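Long-range contacts in OBCA, Oxalate Biosynthetic Component A (Burkholderia glumae, PDB 4NNB), which carries a magnesium ion and an oxaloacetate ion together in one site of its TIM-barrel domain: residues 6-11 / 501-506; 204-209 / 262-267; 215-220 / 267-272; 271-276 / 514-519. All blocks are in the same frame, centred on the assembly; numbering follows the deposited sequence.

Contact 1. Residues 6-11 / 501-506; sequences LYITAA and LVREEL
Strand 6-10, which offers Leu6 and Ile8 to the contact, and helix 501-506 run almost antiparallel, at 164°, with their axes 10.0 Å apart at closest approach. This is the strand-to-helix packing of a TIM barrel. Strand 5-10 is one of the eight parallel strands that close into the barrel, and helix 495-507 lies against its outer side. No hydrogen bond crosses between the segments, and the join is mostly apolar. Ile8 carries most of it from the strand. Its CG1 branch stands anti to the carbonyl carbon, and an extended chi2 (168°) pushes CD1 out to the helix. There Ile8 and Val502 meet tip to tip, with Ile8 CD1 3.7 Å from Val502 CG1. The same methyl also touches the root of the arginine, Ile8 CD1 to Arg503 CB at 3.8 Å. These two side chains cross at about a right angle, and the rest of Arg503 runs away to the surface. Val459 of helix 458-465 and Ile470 of the adjacent strand pack on Val502 and Leu506. On strand 5-10, Thr9 touches the magnesium ligand His224. Leu506, one helical turn beyond Val502, divides its methyls between two strand residues: CD1 lies 4.4 Å from Ile8 CG1, and CD2 lies at the same distance from Leu6 CD2.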
loop_
_atom_site.group_PDB
_atom_site.type_symbol
_atom_site.label_atom_id
_atom_site.label_comp_id
_atom_site.label_asym_id
_atom_site.label_seq_id
_atom_site.Cartn_x
_atom_site.Cartn_y
_atom_site.Cartn_z
ATOM N N LEU A 6 15.907 10.067 -12.780
ATOM C CA LEU A 6 14.717 9.309 -12.387
ATOM C C LEU A 6 13.587 10.169 -11.833
ATOM O O LEU A 6 13.815 11.247 -11.273
ATOM C CB LEU A 6 15.073 8.215 -11.382
ATOM C CG LEU A 6 15.854 7.010 -11.900
ATOM C CD1 LEU A 6 17.347 7.224 -11.741
ATOM C CD2 LEU A 6 15.430 5.769 -11.153
ATOM N N TYR A 7 12.358 9.694 -11.991
ATOM C CA TYR A 7 11.249 10.353 -11.320
ATOM C C TYR A 7 10.619 9.390 -10.318
ATOM O O TYR A 7 10.599 8.178 -10.534
ATOM C CB TYR A 7 10.230 10.939 -12.308
ATOM C CG TYR A 7 9.525 9.935 -13.197
ATOM C CD1 TYR A 7 8.264 9.450 -12.867
ATOM C CD2 TYR A 7 10.109 9.493 -14.379
ATOM C CE1 TYR A 7 7.607 8.534 -13.688
ATOM C CE2 TYR A 7 9.469 8.578 -15.198
ATOM C CZ TYR A 7 8.215 8.106 -14.850
ATOM O OH TYR A 7 7.572 7.198 -15.667
ATOM N N ILE A 8 10.149 9.937 -9.203
ATOM C CA ILE A 8 9.530 9.127 -8.169
ATOM C C ILE A 8 8.032 9.246 -8.325
ATOM O O ILE A 8 7.497 10.350 -8.426
ATOM C CB ILE A 8 9.946 9.575 -6.747
ATOM C CG1 ILE A 8 11.460 9.383 -6.564
ATOM C CG2 ILE A 8 9.157 8.798 -5.668
ATOM C CD1 ILE A 8 12.043 10.047 -5.302
ATOM N N THR A 9 7.364 8.096 -8.378
ATOM C CA THR A 9 5.912 8.065 -8.265
ATOM C C THR A 9 5.494 7.764 -6.823
ATOM O O THR A 9 5.935 6.783 -6.234
ATOM C CB THR A 9 5.281 7.015 -9.222
ATOM O OG1 THR A 9 5.481 7.433 -10.584
ATOM C CG2 THR A 9 3.763 6.898 -8.962
ATOM N N ALA A 10 4.648 8.615 -6.251
ATOM C CA ALA A 10 4.051 8.319 -4.949
ATOM C C ALA A 10 2.711 7.605 -5.151
ATOM O O ALA A 10 1.903 8.025 -5.970
ATOM C CB ALA A 10 3.836 9.595 -4.177
ATOM N N ALA A 11 2.462 6.535 -4.405
ATOM C CA ALA A 11 1.168 5.842 -4.512
ATOM C C ALA A 11 0.523 5.732 -3.128
ATOM O O ALA A 11 0.734 4.753 -2.426
ATOM C CB ALA A 11 1.347 4.460 -5.138
ATOM N N LEU A 501 12.814 9.013 1.793
ATOM C CA LEU A 501 13.830 7.990 1.980
ATOM C C LEU A 501 14.348 7.410 0.672
ATOM O O LEU A 501 15.551 7.210 0.518
ATOM C CB LEU A 501 13.311 6.878 2.891
ATOM C CG LEU A 501 13.203 7.265 4.365
ATOM C CD1 LEU A 501 12.386 6.233 5.131
ATOM C CD2 LEU A 501 14.599 7.407 4.975
ATOM N N VAL A 502 13.464 7.134 -0.280
ATOM C CA VAL A 502 13.957 6.637 -1.556
ATOM C C VAL A 502 14.734 7.726 -2.308
ATOM O O VAL A 502 15.737 7.437 -2.953
ATOM C CB VAL A 502 12.847 6.027 -2.443
ATOM C CG1 VAL A 502 12.021 7.117 -3.091
ATOM C CG2 VAL A 502 13.482 5.153 -3.519
ATOM N N ARG A 503 14.274 8.972 -2.210
ATOM C CA ARG A 503 14.972 10.112 -2.799
ATOM C C ARG A 503 16.383 10.195 -2.233
ATOM O O ARG A 503 17.357 10.381 -2.966
ATOM C CB ARG A 503 14.217 11.395 -2.482
ATOM C CG ARG A 503 14.860 12.675 -3.026
ATOM C CD ARG A 503 14.036 13.880 -2.601
ATOM N NE ARG A 503 14.616 15.161 -2.996
ATOM C CZ ARG A 503 15.477 15.848 -2.253
ATOM N NH1 ARG A 503 15.875 15.367 -1.079
ATOM N NH2 ARG A 503 15.944 17.013 -2.682
ATOM N N GLU A 504 16.477 10.032 -0.920
ATOM C CA GLU A 504 17.752 10.066 -0.212
ATOM C C GLU A 504 18.704 8.979 -0.721
ATOM O O GLU A 504 19.853 9.263 -1.071
ATOM C CB GLU A 504 17.485 9.925 1.291
ATOM C CG GLU A 504 18.706 9.873 2.193
ATOM C CD GLU A 504 18.307 9.792 3.661
ATOM O OE1 GLU A 504 18.418 10.823 4.359
ATOM O OE2 GLU A 504 17.872 8.704 4.110
ATOM N N GLU A 505 18.222 7.742 -0.772
ATOM C CA GLU A 505 19.030 6.629 -1.266
ATOM C C GLU A 505 19.472 6.833 -2.723
ATOM O O GLU A 505 20.603 6.487 -3.090
ATOM C CB GLU A 505 18.285 5.297 -1.095
ATOM C CG GLU A 505 19.070 4.092 -1.600
ATOM C CD GLU A 505 18.480 2.758 -1.173
ATOM O OE1 GLU A 505 17.303 2.715 -0.749
ATOM O OE2 GLU A 505 19.209 1.744 -1.255
ATOM N N LEU A 506 18.595 7.408 -3.545
ATOM C CA LEU A 506 18.932 7.664 -4.948
ATOM C C LEU A 506 20.063 8.693 -5.072
ATOM O O LEU A 506 21.051 8.464 -5.773
ATOM C CB LEU A 506 17.698 8.115 -5.740
ATOM C CG LEU A 506 16.753 6.980 -6.164
ATOM C CD1 LEU A 506 15.420 7.528 -6.666
ATOM C CD2 LEU A 506 17.406 6.093 -7.234
#

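Contact 2. Residues 204-209 / 262-267; sequences TPEAIT and VPMVKK
Two sets of torsions bring Thr209 and Met264 together. In Thr209, chi1 of -64° sets OG1 beside its own backbone N and puts CG2 on the far side, so both branches can face helix 262-267. In Met264, CG stands anti to the carbonyl carbon, the chain runs straight through chi2, and it bends at chi3 (-43°). The bend turns CE back onto helix 205-209. The two side chains cross at about a right angle. Met264 CE sits only 3.1 Å from Thr209 OG1, a tight approach, and also packs 3.9 Å from Pro205 CB. The hydroxyl is already used: Thr209 OG1 donates to Pro205 O, one turn back, at 2.8 Å. Thr209 N bonds the same oxygen, and the two donors reach it from opposite faces of the carbonyl plane. The hydroxyl bond holds the threonine side chain in this rotation, while the N-H bond is that of the helix itself. Its methyl then faces the second helix, where Thr209 CG2 lies 4.0 Å from Val265 CG2. At the start of the first helix Thr204 is the N-cap, with Ala207 N bonded to Thr204 OG1 at 3.3 Å. The axes of segments 205-209 and 262-267 come within 9.7 Å and cross at -36°. These are two outer helices of the TIM barrel: helix 205-217 precedes strand 222-229 and helix 255-268 precedes strand 273-276. Pro205 also packs on Asp257, Ala260 and Ile261, earlier in helix 255-268, while Val265 touches Ala272, just ahead of the next strand.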
loop_
_atom_site.group_PDB
_atom_site.type_symbol
_atom_site.label_atom_id
_atom_site.label_comp_id
_atom_site.label_asym_id
_atom_site.label_seq_id
_atom_site.Cartn_x
_atom_site.Cartn_y
_atom_site.Cartn_z
ATOM N N THR A 204 -9.977 9.854 2.423
ATOM C CA THR A 204 -10.952 10.910 2.158
ATOM C C THR A 204 -10.331 11.943 1.235
ATOM O O THR A 204 -9.101 12.031 1.140
ATOM C CB THR A 204 -11.403 11.603 3.458
ATOM O OG1 THR A 204 -10.297 12.307 4.025
ATOM C CG2 THR A 204 -11.930 10.592 4.454
ATOM N N PRO A 205 -11.174 12.727 0.540
ATOM C CA PRO A 205 -10.628 13.750 -0.359
ATOM C C PRO A 205 -9.638 14.684 0.333
ATOM O O PRO A 205 -8.600 15.020 -0.257
ATOM C CB PRO A 205 -11.874 14.523 -0.793
ATOM C CG PRO A 205 -12.970 13.480 -0.779
ATOM C CD PRO A 205 -12.641 12.587 0.403
ATOM N N GLU A 206 -9.943 15.082 1.567
ATOM C CA GLU A 206 -9.083 16.012 2.306
ATOM C C GLU A 206 -7.731 15.388 2.619
ATOM O O GLU A 206 -6.685 15.994 2.387
ATOM C CB GLU A 206 -9.747 16.435 3.619
ATOM C CG GLU A 206 -9.451 17.871 4.021
ATOM C CD GLU A 206 -10.346 18.865 3.307
ATOM O OE1 GLU A 206 -11.419 18.455 2.809
ATOM O OE2 GLU A 206 -9.977 20.054 3.242
ATOM N N ALA A 207 -7.767 14.174 3.146
ATOM C CA ALA A 207 -6.549 13.458 3.516
ATOM C C ALA A 207 -5.732 13.075 2.277
ATOM O O ALA A 207 -4.501 13.178 2.277
ATOM C CB ALA A 207 -6.898 12.222 4.356
ATOM N N ILE A 208 -6.418 12.629 1.224
ATOM C CA ILE A 208 -5.737 12.278 -0.018
ATOM C C ILE A 208 -5.034 13.497 -0.607
ATOM O O ILE A 208 -3.881 13.414 -1.049
ATOM C CB ILE A 208 -6.725 11.639 -1.029
ATOM C CG1 ILE A 208 -7.073 10.222 -0.573
ATOM C CG2 ILE A 208 -6.157 11.643 -2.452
ATOM C CD1 ILE A 208 -8.228 9.565 -1.366
ATOM N N THR A 209 -5.722 14.636 -0.602
ATOM C CA THR A 209 -5.120 15.879 -1.075
ATOM C C THR A 209 -3.866 16.221 -0.270
ATOM O O THR A 209 -2.820 16.532 -0.840
ATOM C CB THR A 209 -6.115 17.063 -0.993
ATOM O OG1 THR A 209 -7.219 16.818 -1.869
ATOM C CG2 THR A 209 -5.442 18.365 -1.403
ATOM N N VAL A 262 -9.081 16.564 -7.520
ATOM C CA VAL A 262 -8.356 17.174 -8.629
ATOM C C VAL A 262 -8.150 18.693 -8.460
ATOM O O VAL A 262 -7.010 19.156 -8.510
ATOM C CB VAL A 262 -8.954 16.810 -10.016
ATOM C CG1 VAL A 262 -8.278 17.610 -11.108
ATOM C CG2 VAL A 262 -8.812 15.292 -10.273
ATOM N N PRO A 263 -9.230 19.466 -8.230
ATOM C CA PRO A 263 -8.967 20.904 -8.056
ATOM C C PRO A 263 -8.334 21.263 -6.702
ATOM O O PRO A 263 -7.628 22.271 -6.634
ATOM C CB PRO A 263 -10.361 21.530 -8.169
ATOM C CG PRO A 263 -11.284 20.462 -7.715
ATOM C CD PRO A 263 -10.675 19.174 -8.224
ATOM N N MET A 264 -8.562 20.476 -5.653
ATOM C CA MET A 264 -7.949 20.801 -4.363
ATOM C C MET A 264 -6.433 20.652 -4.451
ATOM O O MET A 264 -5.684 21.509 -3.974
ATOM C CB MET A 264 -8.551 19.982 -3.213
ATOM C CG MET A 264 -9.985 20.400 -2.875
ATOM S SD MET A 264 -10.679 19.588 -1.421
ATOM C CE MET A 264 -10.139 17.928 -1.688
ATOM N N VAL A 265 -5.981 19.591 -5.109
ATOM C CA VAL A 265 -4.550 19.406 -5.345
ATOM C C VAL A 265 -3.989 20.522 -6.213
ATOM O O VAL A 265 -2.973 21.142 -5.875
ATOM C CB VAL A 265 -4.252 18.029 -6.007
ATOM C CG1 VAL A 265 -2.821 17.966 -6.509
ATOM C CG2 VAL A 265 -4.495 16.923 -5.014
ATOM N N LYS A 266 -4.659 20.778 -7.332
ATOM C CA LYS A 266 -4.173 21.751 -8.304
ATOM C C LYS A 266 -4.143 23.186 -7.776
ATOM O O LYS A 266 -3.331 23.998 -8.220
ATOM C CB LYS A 266 -5.005 21.676 -9.586
ATOM C CG LYS A 266 -4.779 20.396 -10.394
ATOM C CD LYS A 266 -3.460 20.441 -11.128
ATOM C CE LYS A 266 -3.284 19.201 -11.987
ATOM N NZ LYS A 266 -2.419 19.547 -13.121
ATOM N N LYS A 267 -5.009 23.505 -6.826
ATOM C CA LYS A 267 -4.971 24.846 -6.246
ATOM C C LYS A 267 -3.658 25.074 -5.491
ATOM O O LYS A 267 -3.109 26.174 -5.497
ATOM C CB LYS A 267 -6.168 25.083 -5.324
ATOM C CG LYS A 267 -6.169 26.478 -4.695
ATOM C CD LYS A 267 -7.540 26.870 -4.171
ATOM C CE LYS A 267 -7.533 28.308 -3.647
ATOM N NZ LYS A 267 -8.914 28.833 -3.443
#

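Contact 3. Residues 215-220 / 267-272; sequences SMRAGA and KREPAA
A salt bridge between Arg217 and Glu269 forms the charged part of this surface contact. Arg217 grips side-on, with NE and NH2 both directed at a single oxygen. The bond from Arg217 NE to Glu269 OE2 is 2.8 Å long and fairly straight (162°), and it uses the anti lone pair of the oxygen. The bond from Arg217 NH2 to Glu269 OE2 is longer, 3.2 Å, and more bent. OE2 lies in the guanidinium plane, yet the carboxylate plane is turned 72° from it. A second guanidinium stands close, with Arg268 NH2 3.8 Å from Arg217 NH1. Its charge has another partner, since Arg268 NH1 forms a salt bridge with Glu210. Both segments lie on the outside of the TIM barrel, where helices 205-217 and 255-268 end and the chain turns in toward the parallel strands. The apolar part belongs to Met216. The chain bends at chi3 (67°), which lays its thioether end over Ala272: Met216 SD is 3.4 Å from Ala272 CB, and Met216 CE is 3.7 Å from Ala272 CA. The Met216 and Glu269 side chains lie alongside each other, pointing opposite ways, with Met216 CE 3.9 Å from Glu269 CB. Backbone bonds shape both turns. Gly219, with its positive phi, forms a Schellman motif after the helix, with Ala220 N bonded to Ser215 O and Gly219 N to Met216 O. The other segment makes a type I beta turn, closed by Ala272 N to Glu269 O at 3.1 Å.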
loop_
_atom_site.group_PDB
_atom_site.type_symbol
_atom_site.label_atom_id
_atom_site.label_comp_id
_atom_site.label_asym_id
_atom_site.label_seq_id
_atom_site.Cartn_x
_atom_site.Cartn_y
_atom_site.Cartn_z
ATOM N N SER A 215 3.642 14.411 -0.404
ATOM C CA SER A 215 4.473 13.497 -1.188
ATOM C C SER A 215 5.235 14.209 -2.302
ATOM O O SER A 215 6.426 13.939 -2.534
ATOM C CB SER A 215 3.628 12.351 -1.766
ATOM O OG SER A 215 3.285 11.441 -0.736
ATOM N N MET A 216 4.554 15.108 -3.002
ATOM C CA MET A 216 5.206 15.902 -4.041
ATOM C C MET A 216 6.315 16.777 -3.452
ATOM O O MET A 216 7.390 16.917 -4.035
ATOM C CB MET A 216 4.199 16.812 -4.728
ATOM C CG MET A 216 3.357 16.145 -5.794
ATOM S SD MET A 216 2.334 17.447 -6.464
ATOM C CE MET A 216 3.566 18.462 -7.257
ATOM N N ARG A 217 6.059 17.348 -2.282
ATOM C CA ARG A 217 7.048 18.235 -1.675
ATOM C C ARG A 217 8.242 17.475 -1.111
ATOM O O ARG A 217 9.320 18.035 -0.968
ATOM C CB ARG A 217 6.373 19.146 -0.648
ATOM C CG ARG A 217 5.466 20.135 -1.345
ATOM C CD ARG A 217 4.630 20.962 -0.409
ATOM N NE ARG A 217 3.838 21.924 -1.173
ATOM C CZ ARG A 217 2.921 22.736 -0.658
ATOM N NH1 ARG A 217 2.654 22.714 0.636
ATOM N NH2 ARG A 217 2.263 23.565 -1.451
ATOM N N ALA A 218 8.057 16.182 -0.847
ATOM C CA ALA A 218 9.141 15.325 -0.392
ATOM C C ALA A 218 9.932 14.797 -1.583
ATOM O O ALA A 218 10.962 14.143 -1.407
ATOM C CB ALA A 218 8.597 14.154 0.465
ATOM N N GLY A 219 9.444 15.062 -2.793
ATOM C CA GLY A 219 10.189 14.719 -3.993
ATOM C C GLY A 219 9.471 13.963 -5.110
ATOM O O GLY A 219 10.065 13.708 -6.153
ATOM N N ALA A 220 8.206 13.598 -4.911
ATOM C CA ALA A 220 7.504 12.801 -5.919
ATOM C C ALA A 220 7.061 13.682 -7.085
ATOM O O ALA A 220 6.449 14.729 -6.878
ATOM C CB ALA A 220 6.295 12.069 -5.300
ATOM N N LYS A 267 -5.009 23.505 -6.826
ATOM C CA LYS A 267 -4.971 24.846 -6.246
ATOM C C LYS A 267 -3.658 25.074 -5.491
ATOM O O LYS A 267 -3.109 26.174 -5.497
ATOM C CB LYS A 267 -6.168 25.083 -5.324
ATOM C CG LYS A 267 -6.169 26.478 -4.695
ATOM C CD LYS A 267 -7.540 26.870 -4.171
ATOM C CE LYS A 267 -7.533 28.308 -3.647
ATOM N NZ LYS A 267 -8.914 28.833 -3.443
ATOM N N ARG A 268 -3.140 24.022 -4.868
ATOM C CA ARG A 268 -1.938 24.162 -4.061
ATOM C C ARG A 268 -0.675 23.849 -4.854
ATOM O O ARG A 268 0.347 24.523 -4.703
ATOM C CB ARG A 268 -2.049 23.303 -2.796
ATOM C CG ARG A 268 -3.269 23.674 -1.954
ATOM C CD ARG A 268 -3.430 22.782 -0.730
ATOM N NE ARG A 268 -2.224 22.738 0.103
ATOM C CZ ARG A 268 -2.006 21.858 1.084
ATOM N NH1 ARG A 268 -2.905 20.930 1.374
ATOM N NH2 ARG A 268 -0.879 21.903 1.779
ATOM N N GLU A 269 -0.749 22.835 -5.709
ATOM C CA GLU A 269 0.371 22.492 -6.569
ATOM C C GLU A 269 -0.134 22.287 -7.989
ATOM O O GLU A 269 -0.497 21.167 -8.364
ATOM C CB GLU A 269 1.052 21.211 -6.079
ATOM C CG GLU A 269 1.844 21.360 -4.785
ATOM C CD GLU A 269 3.194 22.034 -4.987
ATOM O OE1 GLU A 269 3.634 22.182 -6.150
ATOM O OE2 GLU A 269 3.827 22.393 -3.975
ATOM N N PRO A 270 -0.164 23.363 -8.787
ATOM C CA PRO A 270 -0.695 23.255 -10.155
ATOM C C PRO A 270 0.171 22.409 -11.080
ATOM O O PRO A 270 -0.292 22.012 -12.151
ATOM C CB PRO A 270 -0.725 24.709 -10.645
ATOM C CG PRO A 270 0.171 25.472 -9.712
ATOM C CD PRO A 270 0.091 24.763 -8.393
ATOM N N ALA A 271 1.409 22.136 -10.676
ATOM C CA ALA A 271 2.292 21.283 -11.472
ATOM C C ALA A 271 2.021 19.794 -11.259
ATOM O O ALA A 271 2.592 18.963 -11.965
ATOM C CB ALA A 271 3.739 21.568 -11.136
ATOM N N ALA A 272 1.206 19.467 -10.260
ATOM C CA ALA A 272 0.992 18.068 -9.880
ATOM C C ALA A 272 0.604 17.234 -11.081
ATOM O O ALA A 272 -0.282 17.614 -11.860
ATOM C CB ALA A 272 -0.068 17.955 -8.822
#

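Contact 4. Residues 271-276 / 514-519; sequences AAILNL and LTAAQV
At the start of TIM-barrel strand 273-276, Ala271 and Ile273 meet the first turn of helix 516-523. That turn opens with a capping box. Thr515 is the N-cap, and its OG1 accepts from Gln518 N at 3.2 Å. In return, Thr515 N donates to Gln518 OE1 at 2.8 Å along a nearly straight line (170°). The box ties the helix start together, and no hydrogen bond passes between the two segments. Ile273 makes the deeper contact. Its CG1 branch lies beside the backbone N, and an extended chi2 (172°) carries CD1 out over the helix turn. CD1 then touches two residues: Ile273 CD1 lies 3.5 Å from Ala516 O and 3.7 Å from Val519 CG1. Ala516 is met from a second direction by the turn that precedes the strand. Its methyl packs 3.6 Å from Ala271 O, and the two alanine CB atoms, of Ala271 and Ala516, stand 4.2 Å apart. Ala271 O also accepts a hydrogen bond from Arg520 NH1, so a polar link from the same helix lies next to the apolar packing. Further along, Asn275 donates to Glu346 and makes a weak hydrogen bond to the magnesium ligand His224. Strand 273-276 runs between strands 222-229 and 308-311, parallel to both. Helix 516-523 adds Val519 against Ala221, just before strand 222-229, and Ala516 against Met216 of helix 205-217.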
loop_
_atom_site.group_PDB
_atom_site.type_symbol
_atom_site.label_atom_id
_atom_site.label_comp_id
_atom_site.label_asym_id
_atom_site.label_seq_id
_atom_site.Cartn_x
_atom_site.Cartn_y
_atom_site.Cartn_z
ATOM N N ALA A 271 1.409 22.136 -10.676
ATOM C CA ALA A 271 2.292 21.283 -11.472
ATOM C C ALA A 271 2.021 19.794 -11.259
ATOM O O ALA A 271 2.592 18.963 -11.965
ATOM C CB ALA A 271 3.739 21.568 -11.136
ATOM N N ALA A 272 1.206 19.467 -10.260
ATOM C CA ALA A 272 0.992 18.068 -9.880
ATOM C C ALA A 272 0.604 17.234 -11.081
ATOM O O ALA A 272 -0.282 17.614 -11.860
ATOM C CB ALA A 272 -0.068 17.955 -8.822
ATOM N N ILE A 273 1.280 16.101 -11.232
ATOM C CA ILE A 273 0.935 15.143 -12.276
ATOM C C ILE A 273 0.135 14.016 -11.648
ATOM O O ILE A 273 0.677 13.185 -10.910
ATOM C CB ILE A 273 2.189 14.569 -12.935
ATOM C CG1 ILE A 273 3.038 15.707 -13.506
ATOM C CG2 ILE A 273 1.803 13.569 -14.035
ATOM C CD1 ILE A 273 4.382 15.265 -14.009
ATOM N N LEU A 274 -1.164 14.009 -11.914
ATOM C CA LEU A 274 -2.038 13.014 -11.317
ATOM C C LEU A 274 -2.193 11.796 -12.228
ATOM O O LEU A 274 -2.457 11.920 -13.434
ATOM C CB LEU A 274 -3.394 13.631 -10.970
ATOM C CG LEU A 274 -3.390 14.736 -9.900
ATOM C CD1 LEU A 274 -4.818 15.006 -9.429
ATOM C CD2 LEU A 274 -2.474 14.404 -8.706
ATOM N N ASN A 275 -1.984 10.629 -11.638
ATOM C CA ASN A 275 -2.093 9.337 -12.312
ATOM C C ASN A 275 -3.288 8.589 -11.686
ATOM O O ASN A 275 -3.182 7.988 -10.605
ATOM C CB ASN A 275 -0.755 8.586 -12.132
ATOM C CG ASN A 275 -0.773 7.158 -12.676
ATOM O OD1 ASN A 275 -1.820 6.624 -13.053
ATOM N ND2 ASN A 275 0.400 6.530 -12.705
ATOM N N LEU A 276 -4.439 8.640 -12.351
ATOM C CA LEU A 276 -5.646 8.070 -11.761
ATOM C C LEU A 276 -5.773 6.567 -12.027
ATOM O O LEU A 276 -5.687 6.111 -13.167
ATOM C CB LEU A 276 -6.899 8.819 -12.231
ATOM C CG LEU A 276 -7.361 10.027 -11.403
ATOM C CD1 LEU A 276 -6.211 10.920 -10.971
ATOM C CD2 LEU A 276 -8.451 10.828 -12.098
ATOM N N LEU A 514 14.070 14.087 -10.993
ATOM C CA LEU A 514 13.267 15.049 -11.748
ATOM C C LEU A 514 12.059 15.552 -10.959
ATOM O O LEU A 514 11.430 14.794 -10.214
ATOM C CB LEU A 514 12.799 14.419 -13.059
ATOM C CG LEU A 514 13.917 13.778 -13.879
ATOM C CD1 LEU A 514 13.362 12.983 -15.034
ATOM C CD2 LEU A 514 14.901 14.841 -14.383
ATOM N N THR A 515 11.739 16.831 -11.129
ATOM C CA THR A 515 10.575 17.438 -10.490
ATOM C C THR A 515 9.341 17.249 -11.360
ATOM O O THR A 515 9.447 16.876 -12.534
ATOM C CB THR A 515 10.748 18.948 -10.364
ATOM O OG1 THR A 515 10.768 19.514 -11.677
ATOM C CG2 THR A 515 12.041 19.300 -9.630
ATOM N N ALA A 516 8.177 17.552 -10.794
ATOM C CA ALA A 516 6.922 17.498 -11.540
ATOM C C ALA A 516 6.977 18.370 -12.793
ATOM O O ALA A 516 6.636 17.915 -13.883
ATOM C CB ALA A 516 5.759 17.905 -10.658
ATOM N N ALA A 517 7.421 19.616 -12.642
ATOM C CA ALA A 517 7.487 20.529 -13.782
ATOM C C ALA A 517 8.342 19.945 -14.891
ATOM O O ALA A 517 8.025 20.092 -16.068
ATOM C CB ALA A 517 8.014 21.907 -13.360
ATOM N N GLN A 518 9.421 19.267 -14.518
ATOM C CA GLN A 518 10.314 18.689 -15.513
ATOM C C GLN A 518 9.718 17.468 -16.215
ATOM O O GLN A 518 9.893 17.290 -17.423
ATOM C CB GLN A 518 11.632 18.288 -14.868
ATOM C CG GLN A 518 12.474 19.458 -14.369
ATOM C CD GLN A 518 13.673 18.973 -13.605
ATOM O OE1 GLN A 518 13.544 18.421 -12.506
ATOM N NE2 GLN A 518 14.852 19.142 -14.191
ATOM N N VAL A 519 9.048 16.608 -15.450
ATOM C CA VAL A 519 8.435 15.414 -16.030
ATOM C C VAL A 519 7.345 15.822 -17.020
ATOM O O VAL A 519 7.278 15.264 -18.117
ATOM C CB VAL A 519 7.907 14.425 -14.935
ATOM C CG1 VAL A 519 7.052 13.289 -15.562
ATOM C CG2 VAL A 519 9.064 13.831 -14.166
#

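How the contacts relate
Contacts 3 and 4 are the closest pair, with centres 8 Å apart. They share Ala271 and Ala272, and Met216 CE lies 4.1 Å from Ala516 CB. Contacts 2 and 3 join the same two helices, 205-217 and 255-268, at successive places and share Lys267. Contact 4 meets contact 1 where Leu6 O and Leu514 N, 2.9 Å apart, probably form a hydrogen bond. Arg503 and Ala218 bring contacts 1 and 3 together. Contacts 1 and 2 do not touch, their nearest atoms being about 9 Å apart. The strands of contacts 1 and 4 flank strand 222-229, which supplies His224 and His226 to the magnesium site and oxaloacetate pocket.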